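Local coordinates for beta-lactamase domain protein (PDB 5I0P) that probably hydrolyses a substrate at a two-zinc site, as a member of the metallo-beta-lactamase superfamily, although which substrate it uses is not established, at residues Pro105-Leu110 / Leu274-Lys279; Leu114-Gly117 / Trp123-Arg126; Ala219-Ser222 / Val227-Ser230; Ala293-Arg298 / Leu339-Leu344; Arg353-Gly356 / Val360-Tyr363. One frame throughout, in Å; residues are numbered along the deposited sequence.

Interaction 1 of 5, residues Pro105-Leu110 / Leu274-Lys279; sequences PDHFGL and LPSHGK. With ZN (zinc ion), chain F.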
# COMPACT_ATOMS: atom_id res chain seq x y z
N PRO A 105 7.77 1.09 -3.46
CA PRO A 105 8.66 2.22 -3.79
C PRO A 105 7.97 3.59 -3.81
O PRO A 105 8.60 4.60 -3.47
CB PRO A 105 9.18 1.85 -5.19
CG PRO A 105 8.90 0.43 -5.32
CD PRO A 105 7.70 0.10 -4.54
N ASP A 106 6.70 3.65 -4.23
CA ASP A 106 6.03 4.94 -4.26
C ASP A 106 5.76 5.47 -2.85
O ASP A 106 5.60 6.69 -2.69
CB ASP A 106 4.74 4.87 -5.13
CG ASP A 106 3.85 3.64 -4.85
OD1 ASP A 106 2.60 3.80 -4.84
OD2 ASP A 106 4.37 2.52 -4.64
N HIS A 107 5.78 4.61 -1.82
CA HIS A 107 5.60 5.10 -0.45
C HIS A 107 6.90 5.38 0.27
O HIS A 107 6.96 6.31 1.08
CB HIS A 107 4.76 4.11 0.35
CG HIS A 107 3.42 3.85 -0.25
ND1 HIS A 107 2.26 4.37 0.29
CD2 HIS A 107 3.06 3.21 -1.38
CE1 HIS A 107 1.23 4.00 -0.46
NE2 HIS A 107 1.69 3.30 -1.48
N PHE A 108 7.97 4.66 -0.11
CA PHE A 108 9.19 4.53 0.67
C PHE A 108 10.41 5.10 -0.01
O PHE A 108 11.40 5.36 0.67
CB PHE A 108 9.45 3.04 0.95
CG PHE A 108 10.52 2.76 1.95
CD1 PHE A 108 10.60 3.46 3.15
CD2 PHE A 108 11.42 1.72 1.73
CE1 PHE A 108 11.59 3.15 4.10
CE2 PHE A 108 12.39 1.37 2.68
CZ PHE A 108 12.47 2.11 3.87
N GLY A 109 10.34 5.35 -1.32
CA GLY A 109 11.54 5.71 -2.08
C GLY A 109 12.30 6.90 -1.52
O GLY A 109 13.54 6.86 -1.43
N LEU A 110 11.59 7.98 -1.17
CA LEU A 110 12.25 9.21 -0.73
C LEU A 110 12.39 9.31 0.78
O LEU A 110 12.61 10.41 1.31
CB LEU A 110 11.52 10.44 -1.27
CG LEU A 110 11.86 10.71 -2.71
CD1 LEU A 110 11.09 11.93 -3.18
CD2 LEU A 110 13.33 10.92 -2.81
N LEU A 274 -8.52 8.21 3.82
CA LEU A 274 -7.47 8.90 3.08
C LEU A 274 -6.62 7.85 2.38
O LEU A 274 -5.71 7.26 2.99
CB LEU A 274 -6.64 9.79 4.01
CG LEU A 274 -7.49 10.79 4.82
CD1 LEU A 274 -6.66 11.72 5.72
CD2 LEU A 274 -8.29 11.63 3.91
N PRO A 275 -6.91 7.52 1.14
CA PRO A 275 -6.18 6.45 0.46
C PRO A 275 -5.00 7.01 -0.31
O PRO A 275 -4.97 8.18 -0.69
CB PRO A 275 -7.22 5.91 -0.52
CG PRO A 275 -7.93 7.24 -0.97
CD PRO A 275 -7.93 8.13 0.27
N SER A 276 -4.03 6.13 -0.54
CA SER A 276 -2.82 6.59 -1.20
C SER A 276 -3.00 6.77 -2.70
O SER A 276 -2.13 7.36 -3.33
CB SER A 276 -1.68 5.66 -0.87
OG SER A 276 -1.37 5.88 0.51
N HIS A 277 -4.10 6.27 -3.27
CA HIS A 277 -4.40 6.46 -4.68
C HIS A 277 -5.91 6.64 -4.81
O HIS A 277 -6.67 5.85 -4.25
CB HIS A 277 -3.87 5.29 -5.54
CG HIS A 277 -2.47 4.89 -5.18
ND1 HIS A 277 -1.35 5.48 -5.74
CD2 HIS A 277 -2.00 3.94 -4.33
CE1 HIS A 277 -0.26 4.92 -5.24
NE2 HIS A 277 -0.62 3.99 -4.38
N GLY A 278 -6.34 7.65 -5.57
CA GLY A 278 -7.73 8.06 -5.58
C GLY A 278 -7.92 9.33 -4.77
O GLY A 278 -6.99 10.10 -4.58
N LYS A 279 -9.15 9.53 -4.29
CA LYS A 279 -9.50 10.75 -3.56
C LYS A 279 -10.03 10.40 -2.18
O LYS A 279 -10.55 9.30 -1.98
CB LYS A 279 -10.53 11.63 -4.32
CG LYS A 279 -10.05 11.97 -5.72
CD LYS A 279 -10.89 12.93 -6.54
CE LYS A 279 -12.19 12.42 -7.00
NZ LYS A 279 -12.73 13.48 -7.86
ZN ZN F . 0.78 2.48 -3.41

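Interaction 2 of 5, residues Leu114-Gly117 / Trp123-Arg126; sequences LCEG and WNVR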
# COMPACT_ATOMS: atom_id res chain seq x y z
N LEU A 114 14.05 12.41 2.59
CA LEU A 114 13.23 13.20 3.50
C LEU A 114 13.83 13.23 4.89
O LEU A 114 14.00 14.30 5.48
CB LEU A 114 11.81 12.64 3.57
CG LEU A 114 10.97 12.93 2.33
CD1 LEU A 114 9.60 12.32 2.49
CD2 LEU A 114 10.86 14.40 2.06
N CYS A 115 14.19 12.06 5.42
CA CYS A 115 14.71 11.97 6.77
C CYS A 115 15.90 12.87 6.96
O CYS A 115 16.08 13.45 8.04
CB CYS A 115 15.13 10.54 7.08
SG CYS A 115 13.77 9.55 7.50
N GLU A 116 16.70 13.02 5.91
CA GLU A 116 17.94 13.76 6.00
C GLU A 116 17.81 15.20 5.54
O GLU A 116 18.84 15.89 5.40
CB GLU A 116 19.01 13.00 5.25
CG GLU A 116 19.67 12.05 6.22
CD GLU A 116 20.47 11.05 5.49
OE1 GLU A 116 20.75 11.33 4.30
OE2 GLU A 116 20.78 9.99 6.08
N GLY A 117 16.58 15.66 5.33
CA GLY A 117 16.33 17.07 5.15
C GLY A 117 16.22 17.54 3.72
O GLY A 117 16.27 18.75 3.48
N TRP A 123 16.72 19.22 8.10
CA TRP A 123 16.48 18.53 9.36
C TRP A 123 17.11 17.15 9.26
O TRP A 123 17.66 16.76 8.22
CB TRP A 123 14.99 18.46 9.69
CG TRP A 123 14.19 18.01 8.48
CD1 TRP A 123 14.16 16.75 7.94
CD2 TRP A 123 13.31 18.81 7.68
NE1 TRP A 123 13.34 16.73 6.84
CE2 TRP A 123 12.80 17.98 6.66
CE3 TRP A 123 12.92 20.15 7.72
CZ2 TRP A 123 11.90 18.45 5.69
CZ3 TRP A 123 12.05 20.62 6.76
CH2 TRP A 123 11.55 19.77 5.75
N ASN A 124 17.07 16.41 10.37
CA ASN A 124 17.57 15.04 10.40
C ASN A 124 16.68 14.28 11.38
O ASN A 124 16.86 14.41 12.60
CB ASN A 124 19.04 14.97 10.77
CG ASN A 124 19.95 15.03 9.55
OD1 ASN A 124 20.15 14.02 8.87
ND2 ASN A 124 20.49 16.21 9.25
N VAL A 125 15.72 13.54 10.84
CA VAL A 125 14.64 12.97 11.63
C VAL A 125 14.61 11.47 11.40
O VAL A 125 15.27 10.93 10.52
CB VAL A 125 13.29 13.58 11.28
CG1 VAL A 125 13.33 15.11 11.49
CG2 VAL A 125 12.95 13.23 9.86
N ARG A 126 13.83 10.81 12.24
CA ARG A 126 13.76 9.36 12.30
C ARG A 126 12.62 8.80 11.42
O ARG A 126 11.53 9.36 11.32
CB ARG A 126 13.60 8.92 13.76
CG ARG A 126 13.32 7.43 13.90
CD ARG A 126 14.58 6.56 13.70
NE ARG A 126 15.55 6.76 14.76
CZ ARG A 126 16.66 7.50 14.66
NH1 ARG A 126 16.95 8.13 13.53
NH2 ARG A 126 17.47 7.63 15.71

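Interaction 3 of 5, residues Ala219-Ser222 / Val227-Ser230; sequences ALHS and VLIS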
# COMPACT_ATOMS: atom_id res chain seq x y z
N ALA A 219 -1.64 0.99 8.35
CA ALA A 219 -2.68 2.00 8.21
C ALA A 219 -2.86 2.66 9.57
O ALA A 219 -2.55 2.07 10.62
CB ALA A 219 -4.00 1.42 7.72
N LEU A 220 -3.27 3.92 9.56
CA LEU A 220 -3.40 4.70 10.78
C LEU A 220 -4.85 5.08 10.97
O LEU A 220 -5.45 5.72 10.10
CB LEU A 220 -2.51 5.95 10.71
CG LEU A 220 -1.02 5.61 10.58
CD1 LEU A 220 -0.28 6.86 10.28
CD2 LEU A 220 -0.47 4.90 11.86
N HIS A 221 -5.39 4.76 12.14
CA HIS A 221 -6.80 5.00 12.43
C HIS A 221 -6.95 5.98 13.59
O HIS A 221 -6.46 5.71 14.70
CB HIS A 221 -7.52 3.70 12.76
CG HIS A 221 -8.99 3.87 12.95
ND1 HIS A 221 -9.74 3.10 13.80
CD2 HIS A 221 -9.85 4.76 12.39
CE1 HIS A 221 -11.00 3.49 13.76
NE2 HIS A 221 -11.09 4.51 12.92
N SER A 222 -7.63 7.11 13.34
CA SER A 222 -7.97 8.09 14.38
C SER A 222 -9.45 7.93 14.70
O SER A 222 -10.31 8.52 14.05
CB SER A 222 -7.65 9.50 13.92
OG SER A 222 -8.03 10.43 14.91
N VAL A 227 -11.11 9.30 11.15
CA VAL A 227 -10.25 9.45 9.98
C VAL A 227 -9.41 8.20 9.83
O VAL A 227 -8.94 7.65 10.82
CB VAL A 227 -9.33 10.67 10.09
CG1 VAL A 227 -8.53 10.81 8.78
CG2 VAL A 227 -10.13 11.94 10.48
N LEU A 228 -9.22 7.75 8.58
CA LEU A 228 -8.44 6.55 8.31
C LEU A 228 -7.44 6.84 7.20
O LEU A 228 -7.84 7.07 6.06
CB LEU A 228 -9.36 5.39 7.93
CG LEU A 228 -8.62 4.11 7.56
CD1 LEU A 228 -8.02 3.46 8.80
CD2 LEU A 228 -9.51 3.15 6.80
N ILE A 229 -6.14 6.82 7.53
CA ILE A 229 -5.11 6.78 6.49
C ILE A 229 -4.95 5.32 6.07
O ILE A 229 -4.47 4.48 6.83
CB ILE A 229 -3.78 7.37 6.96
CG1 ILE A 229 -3.96 8.88 7.18
CG2 ILE A 229 -2.66 7.09 5.96
CD1 ILE A 229 -2.86 9.59 7.93
N SER A 230 -5.42 5.00 4.86
CA SER A 230 -5.64 3.60 4.54
C SER A 230 -4.48 2.97 3.77
O SER A 230 -4.49 1.75 3.59
CB SER A 230 -6.94 3.42 3.74
OG SER A 230 -6.86 3.98 2.46

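Interaction 4 of 5, residues Ala293-Arg298 / Leu339-Leu344; sequences AHHDAR and LAHLNL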
# COMPACT_ATOMS: atom_id res chain seq x y z
N ALA A 293 -16.79 -8.54 -3.42
CA ALA A 293 -17.52 -9.07 -4.58
C ALA A 293 -16.60 -9.25 -5.77
O ALA A 293 -16.64 -10.29 -6.44
CB ALA A 293 -18.66 -8.15 -4.95
N HIS A 294 -15.74 -8.27 -6.02
CA HIS A 294 -14.82 -8.37 -7.15
C HIS A 294 -13.93 -9.60 -7.03
O HIS A 294 -13.83 -10.40 -7.97
CB HIS A 294 -14.01 -7.09 -7.21
CG HIS A 294 -12.72 -7.22 -7.95
ND1 HIS A 294 -11.53 -7.45 -7.31
CD2 HIS A 294 -12.43 -7.09 -9.27
CE1 HIS A 294 -10.55 -7.49 -8.20
NE2 HIS A 294 -11.08 -7.27 -9.40
N HIS A 295 -13.29 -9.78 -5.88
CA HIS A 295 -12.41 -10.93 -5.71
C HIS A 295 -13.20 -12.24 -5.75
O HIS A 295 -12.67 -13.26 -6.19
CB HIS A 295 -11.59 -10.82 -4.42
CG HIS A 295 -10.44 -9.87 -4.55
ND1 HIS A 295 -10.36 -8.68 -3.86
CD2 HIS A 295 -9.35 -9.92 -5.34
CE1 HIS A 295 -9.27 -8.03 -4.22
NE2 HIS A 295 -8.63 -8.77 -5.11
N ASP A 296 -14.46 -12.22 -5.31
CA ASP A 296 -15.28 -13.42 -5.43
C ASP A 296 -15.53 -13.77 -6.88
O ASP A 296 -15.41 -14.93 -7.27
CB ASP A 296 -16.58 -13.25 -4.66
CG ASP A 296 -16.40 -13.55 -3.17
OD1 ASP A 296 -15.37 -14.19 -2.82
OD2 ASP A 296 -17.24 -13.13 -2.34
N ALA A 297 -15.79 -12.76 -7.71
CA ALA A 297 -15.96 -13.01 -9.13
C ALA A 297 -14.67 -13.52 -9.75
O ALA A 297 -14.69 -14.42 -10.59
CB ALA A 297 -16.41 -11.73 -9.82
N ARG A 298 -13.53 -12.94 -9.37
CA ARG A 298 -12.25 -13.42 -9.89
C ARG A 298 -12.01 -14.89 -9.52
O ARG A 298 -11.67 -15.71 -10.38
CB ARG A 298 -11.12 -12.52 -9.37
CG ARG A 298 -10.37 -11.72 -10.44
CD ARG A 298 -11.21 -10.59 -11.02
NE ARG A 298 -12.25 -11.02 -11.97
CZ ARG A 298 -13.49 -10.49 -12.03
NH1 ARG A 298 -13.83 -9.50 -11.20
NH2 ARG A 298 -14.37 -10.93 -12.93
N LEU A 339 -1.58 -16.64 -9.40
CA LEU A 339 -1.12 -17.55 -8.35
C LEU A 339 -1.80 -17.28 -7.01
O LEU A 339 -2.08 -18.21 -6.24
CB LEU A 339 0.38 -17.44 -8.18
CG LEU A 339 1.14 -18.72 -8.48
CD1 LEU A 339 2.53 -18.56 -7.93
CD2 LEU A 339 0.42 -19.92 -7.86
N ALA A 340 -2.07 -16.01 -6.69
CA ALA A 340 -2.77 -15.69 -5.45
C ALA A 340 -4.18 -16.28 -5.42
O ALA A 340 -4.64 -16.75 -4.38
CB ALA A 340 -2.79 -14.18 -5.24
N HIS A 341 -4.90 -16.24 -6.54
CA HIS A 341 -6.24 -16.83 -6.56
C HIS A 341 -6.18 -18.35 -6.55
O HIS A 341 -6.98 -19.01 -5.87
CB HIS A 341 -7.02 -16.33 -7.78
CG HIS A 341 -7.29 -14.86 -7.73
ND1 HIS A 341 -6.30 -13.93 -7.99
CD2 HIS A 341 -8.37 -14.17 -7.32
CE1 HIS A 341 -6.79 -12.71 -7.78
NE2 HIS A 341 -8.04 -12.83 -7.36
N LEU A 342 -5.24 -18.92 -7.30
CA LEU A 342 -5.08 -20.37 -7.28
C LEU A 342 -4.69 -20.87 -5.89
O LEU A 342 -5.23 -21.88 -5.43
CB LEU A 342 -4.06 -20.80 -8.31
CG LEU A 342 -4.54 -20.70 -9.75
CD1 LEU A 342 -3.34 -20.75 -10.71
CD2 LEU A 342 -5.50 -21.83 -10.04
N ASN A 343 -3.77 -20.16 -5.21
CA ASN A 343 -3.31 -20.62 -3.89
C ASN A 343 -4.41 -20.53 -2.84
O ASN A 343 -4.47 -21.35 -1.92
CB ASN A 343 -2.09 -19.83 -3.42
CG ASN A 343 -0.83 -20.41 -3.93
OD1 ASN A 343 -0.88 -21.30 -4.81
ND2 ASN A 343 0.31 -19.93 -3.42
N LEU A 344 -5.27 -19.53 -2.93
CA LEU A 344 -6.35 -19.45 -1.97
C LEU A 344 -7.25 -20.68 -2.10
O LEU A 344 -7.57 -21.34 -1.10
CB LEU A 344 -7.13 -18.15 -2.17
CG LEU A 344 -8.30 -17.79 -1.26
CD1 LEU A 344 -8.61 -16.29 -1.44
CD2 LEU A 344 -9.57 -18.62 -1.52

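Interaction 5 of 5, residues Arg353-Gly356 / Val360-Tyr363; sequences REHG and VIRY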
# COMPACT_ATOMS: atom_id res chain seq x y z
N ARG A 353 -2.74 -29.58 -6.37
CA ARG A 353 -1.64 -29.21 -7.26
C ARG A 353 -0.92 -30.45 -7.76
O ARG A 353 -0.93 -31.49 -7.10
CB ARG A 353 -0.58 -28.37 -6.57
CG ARG A 353 -0.97 -27.07 -6.13
CD ARG A 353 0.17 -26.66 -5.24
NE ARG A 353 1.02 -25.63 -5.80
CZ ARG A 353 2.30 -25.50 -5.50
NH1 ARG A 353 2.88 -26.35 -4.65
NH2 ARG A 353 3.00 -24.51 -6.06
N GLU A 354 -0.23 -30.32 -8.88
CA GLU A 354 0.56 -31.43 -9.38
C GLU A 354 1.70 -30.89 -10.23
O GLU A 354 1.48 -30.03 -11.09
CB GLU A 354 -0.31 -32.40 -10.20
CG GLU A 354 0.14 -33.87 -10.14
CD GLU A 354 -0.28 -34.61 -8.86
OE1 GLU A 354 0.53 -35.41 -8.36
OE2 GLU A 354 -1.42 -34.41 -8.36
N HIS A 355 2.91 -31.39 -9.97
CA HIS A 355 4.07 -31.10 -10.80
C HIS A 355 4.05 -32.01 -12.02
O HIS A 355 4.13 -33.24 -11.89
CB HIS A 355 5.35 -31.30 -10.00
CG HIS A 355 5.49 -30.41 -8.81
ND1 HIS A 355 4.64 -30.49 -7.71
CD2 HIS A 355 6.36 -29.42 -8.53
CE1 HIS A 355 5.00 -29.58 -6.82
NE2 HIS A 355 6.03 -28.92 -7.29
N GLY A 356 3.89 -31.42 -13.22
CA GLY A 356 3.82 -32.22 -14.43
C GLY A 356 5.18 -32.69 -14.89
O GLY A 356 6.21 -32.18 -14.47
N VAL A 360 5.69 -28.15 -14.91
CA VAL A 360 4.70 -27.10 -14.69
C VAL A 360 3.77 -27.55 -13.58
O VAL A 360 3.37 -28.72 -13.53
CB VAL A 360 3.92 -26.80 -15.98
CG1 VAL A 360 2.91 -25.69 -15.76
CG2 VAL A 360 4.88 -26.43 -17.08
N ILE A 361 3.48 -26.63 -12.65
CA ILE A 361 2.54 -26.87 -11.56
C ILE A 361 1.16 -26.53 -12.06
O ILE A 361 0.94 -25.45 -12.60
CB ILE A 361 2.90 -26.05 -10.32
CG1 ILE A 361 4.23 -26.51 -9.74
CG2 ILE A 361 1.81 -26.13 -9.27
CD1 ILE A 361 4.77 -25.61 -8.69
N ARG A 362 0.22 -27.46 -11.90
CA ARG A 362 -1.14 -27.23 -12.35
C ARG A 362 -2.10 -27.54 -11.21
O ARG A 362 -1.82 -28.35 -10.31
CB ARG A 362 -1.47 -28.07 -13.59
CG ARG A 362 -0.64 -27.70 -14.82
CD ARG A 362 -1.05 -28.49 -16.08
NE ARG A 362 -0.23 -28.10 -17.22
CZ ARG A 362 0.98 -28.59 -17.48
NH1 ARG A 362 1.53 -29.51 -16.70
NH2 ARG A 362 1.66 -28.14 -18.51
N TYR A 363 -3.26 -26.90 -11.28
CA TYR A 363 -4.27 -26.92 -10.24
C TYR A 363 -5.54 -27.49 -10.83
O TYR A 363 -5.95 -27.08 -11.93
CB TYR A 363 -4.52 -25.50 -9.69
CG TYR A 363 -3.32 -24.85 -9.00
CD1 TYR A 363 -3.29 -24.68 -7.61
CD2 TYR A 363 -2.21 -24.41 -9.73
CE1 TYR A 363 -2.19 -24.07 -6.95
CE2 TYR A 363 -1.09 -23.81 -9.10
CZ TYR A 363 -1.10 -23.65 -7.70
OH TYR A 363 -0.05 -23.04 -7.05

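Interaction 1 of 5, residues Pro105-Leu110 / Leu274-Lys279
His107 and His277 both carry CG beside the backbone N and anti to the carbonyl carbon (chi1 -58° and -45°). This lets the two rings approach from opposite directions and meet at one zinc ion. The segments belong to the alpha-beta/beta-alpha fold of the metallo-beta-lactamases. Asp106 and His107 close the HxHxDH metal motif, and His277 follows strand 272-275. His107 NE2 and His277 NE2 each bind zinc at 2.3 Å. The rings meet rim to rim, with their planes 80° apart. Asp106 OD1 is a longer zinc ligand at 2.7 Å. It also lies in the plane of the His277 ring, at its edge, with Asp106 OD1 3.1 Å from His277 CE1. Asp232 completes the protein ligands of this zinc and also binds the second one. The far nitrogens of both rings are held as well. His107 ND1 is hydrogen-bonded to Asp70, which would probably make the imidazole a stronger metal ligand. His277 ND1 is bonded to the carbonyl of His50. Each imidazole is thus gripped at both nitrogens, which limits its rotation. Next in the chain to His277, Ser276 OG sits at the edge of the His107 ring, 3.4 Å from His107 CE1.

Interaction 2 of 5, residues Leu114-Gly117 / Trp123-Arg126
Residues Leu114-Gly117 and Trp123-Arg126 face each other in antiparallel register, and the CA atoms of Gly117 and Trp123 are 4.5 Å apart. A Schellman motif ends helix 111-115 here. Gly117, with positive phi, is its C-prime residue, and its N donates to Leu114 O. The returning chain uses the carbonyls at the helix end. Val125 N donates to Cys115 O over 2.8 Å, in a bond close to straight (164°). The Trp123 indole takes the preceding carbonyl. Its NE1 reaches Leu114 O at 2.9 Å, with a bend at the hydrogen (143°). Leu114 O thus accepts two bonds, one from the indole and one from Gly117 N. The indole is placed there by its first torsion, which sets CG between the backbone N and the carbonyl carbon (chi1 46°). Gly117 CA then lies over one face of the ring system, 3.7 Å from the centroid of the five-membered ring, as a CH-pi contact. The indole is therefore held by its N-H at the edge and by glycine over one face. Phe86 of helix 76-88 meets Trp123 edge-to-face, and Val98 of strand 95-99 receives Leu114, Cys115 and Val125. The loop thus leads from helix 111-115 into strand 126-130 of the seven-stranded sheet. On the outer side, Glu116 and Asn124 lie across one another at a slant. The aliphatic part of the glutamate does the touching, with Glu116 CG 3.3 Å from Asn124 OD1.

Interaction 3 of 5, residues Ala219-Ser222 / Val227-Ser230
Val227, Ile229 and Leu220 give up the most surface in this contact. All three point to the same face of the beta hairpin made by strands 217-222 and 227-231. The hairpin is part of the six-stranded mixed sheet of the metallo-beta-lactamase fold. Residues 219-222 and 227-230 run antiparallel at 179°, with axes 4.8 Å apart. Leu220 and Ile229 form a hydrogen-bonded pair. Leu220 N donates to Ile229 O at 3.0 Å, and Ile229 N donates back to Leu220 O at 2.9 Å. Leu220 CB and Ile229 CB are 4.2 Å apart. Val227 pairs with Ser222 in the same way, through two further backbone bonds. Trp205 of the adjacent strand 203-210 packs on Leu220, Ser222 and Val227, and Leu274 of strand 272-275 touches Val227 from the other flank. This makes a mainly apolar layer on that face. The hydroxyl of Ser222 is satisfied by Asp225 in the hairpin turn. On the other face, His221 and Leu228 form the non-hydrogen-bonded pair between the two bonded ones. In both, CG stands anti to the backbone N (chi1 -175° and 177°), and Leu228 CD1 comes to 4.0 Å from His221 CB. Met267 packs on both residues, and Tyr264 of helix 262-265 on Leu228. At the end nearer the zinc site, Ala219 CB touches Ile229 O at 3.2 Å. At the turn end, the His221 ring presents its edge to Val227 O, with His221 CD2 3.4 Å from that oxygen.

Interaction 4 of 5, residues Ala293-Arg298 / Leu339-Leu344
His341 reaches from helix 333-347 to helix 284-308 and meets His295 and Arg298 there. The His341 and His295 side chains cross at about a right angle, yet their ring planes are only 29° apart. The rings meet rim to rim, and neither lies over the other. His341 NE2 sits in the plane of the His295 ring, at its edge, 3.8 Å from His295 CD2. The His295 and His341 ring centroids are 6.0 Å apart, so this is a loose edge contact and not a stack. Arg298 runs beside His341, pointing the same way. Its aliphatic root does the touching, with Arg298 CB 3.7 Å from His341 NE2. The arginine side chain then bends at chi2 and chi3 and carries the guanidinium away to a salt bridge with Glu301. His341 ND1 is hydrogen-bonded to the carbonyl of Glu337, one turn back in its own helix, which fixes the ring's rotation. His295 is covered on one face by its neighbour His294, whose ND1 stands 3.7 Å above the ring plane of His295, over its centre. Two more helices pack against the pair. Leu254 of helix 253-260 touches both His295 and His341, and Met320 of helix 313-320 touches Arg298 and His341. Residues 339-344 lie in the metallo-beta-lactamase-like C-terminal domain. The contact therefore ties that helical part to the long helix 284-308, with helices 253-260 and 313-320 packed beside it.

Interaction 5 of 5, residues Arg353-Gly356 / Val360-Tyr363
Arg353 lies alongside Tyr363, and the two side chains point the same way. Arg353 CG rests over the face of the tyrosine ring, 3.8 Å from its centroid, as a CH-pi contact. Further out, Arg353 NE donates to Tyr363 OH over 3.1 Å (153° at the hydrogen), with the hydroxyl tilted slightly from the guanidinium plane. Ile361 CG2 lies over one face of the guanidinium, and Ile361 CD1 is 3.4 Å from Arg353 NH2. The CG1 of the branch that ends in CD1 lies over one face of the His355 ring, 4.0 Å from its centroid. Ile361 is thus wedged between the arginine and the histidine. Arg353 CG is anti to the carbonyl carbon (chi1 -65°), and a bend at chi3 turns the guanidinium toward Tyr363 OH and Ile361. The four residues share one face of a two-stranded antiparallel beta hairpin, strands 352-355 and 361-364, near the C-terminus. Glu354 and Arg362 form its hydrogen-bonded pair, with Glu354 N to Arg362 O at 2.9 Å and Arg362 N to Glu354 O at 3.0 Å. Towards the turn, Gly356 N adds a straighter bond to Val360 O (2.8 Å, 168°). Asp358 ties the turn together: it makes a salt bridge with Arg362 NH2 and accepts a hydrogen bond from Val360 N. Trp346 of helix 333-347 makes a cation-pi contact with Arg353. Leu339 and Leu342 of the same helix pack against Tyr363, and Arg159 and His160 touch Ile361.

In the fold
Interactions 1, 2 and 3 lie in the metallo-beta-lactamase part of the chain. Interactions 2 and 3 both fall, in that order, between the two segments of interaction 1. Interaction 1 joins the two halves of that fold at a zinc ion. Interaction 3 lies about 14 Å away, centre to centre, and shares its sheet: strand 272-275 pairs with strand 227-231. The centre of interaction 2 is about 19 Å from that of interaction 1, one short helix further along from its first segment. Interactions 4 and 5 follow in the C-terminal part. Their centres are about 18 Å apart, and they touch where Tyr363 packs on helix 333-347. Helices followed by a hairpin are consistent with a winged-helix-like domain appended to the zinc-binding fold.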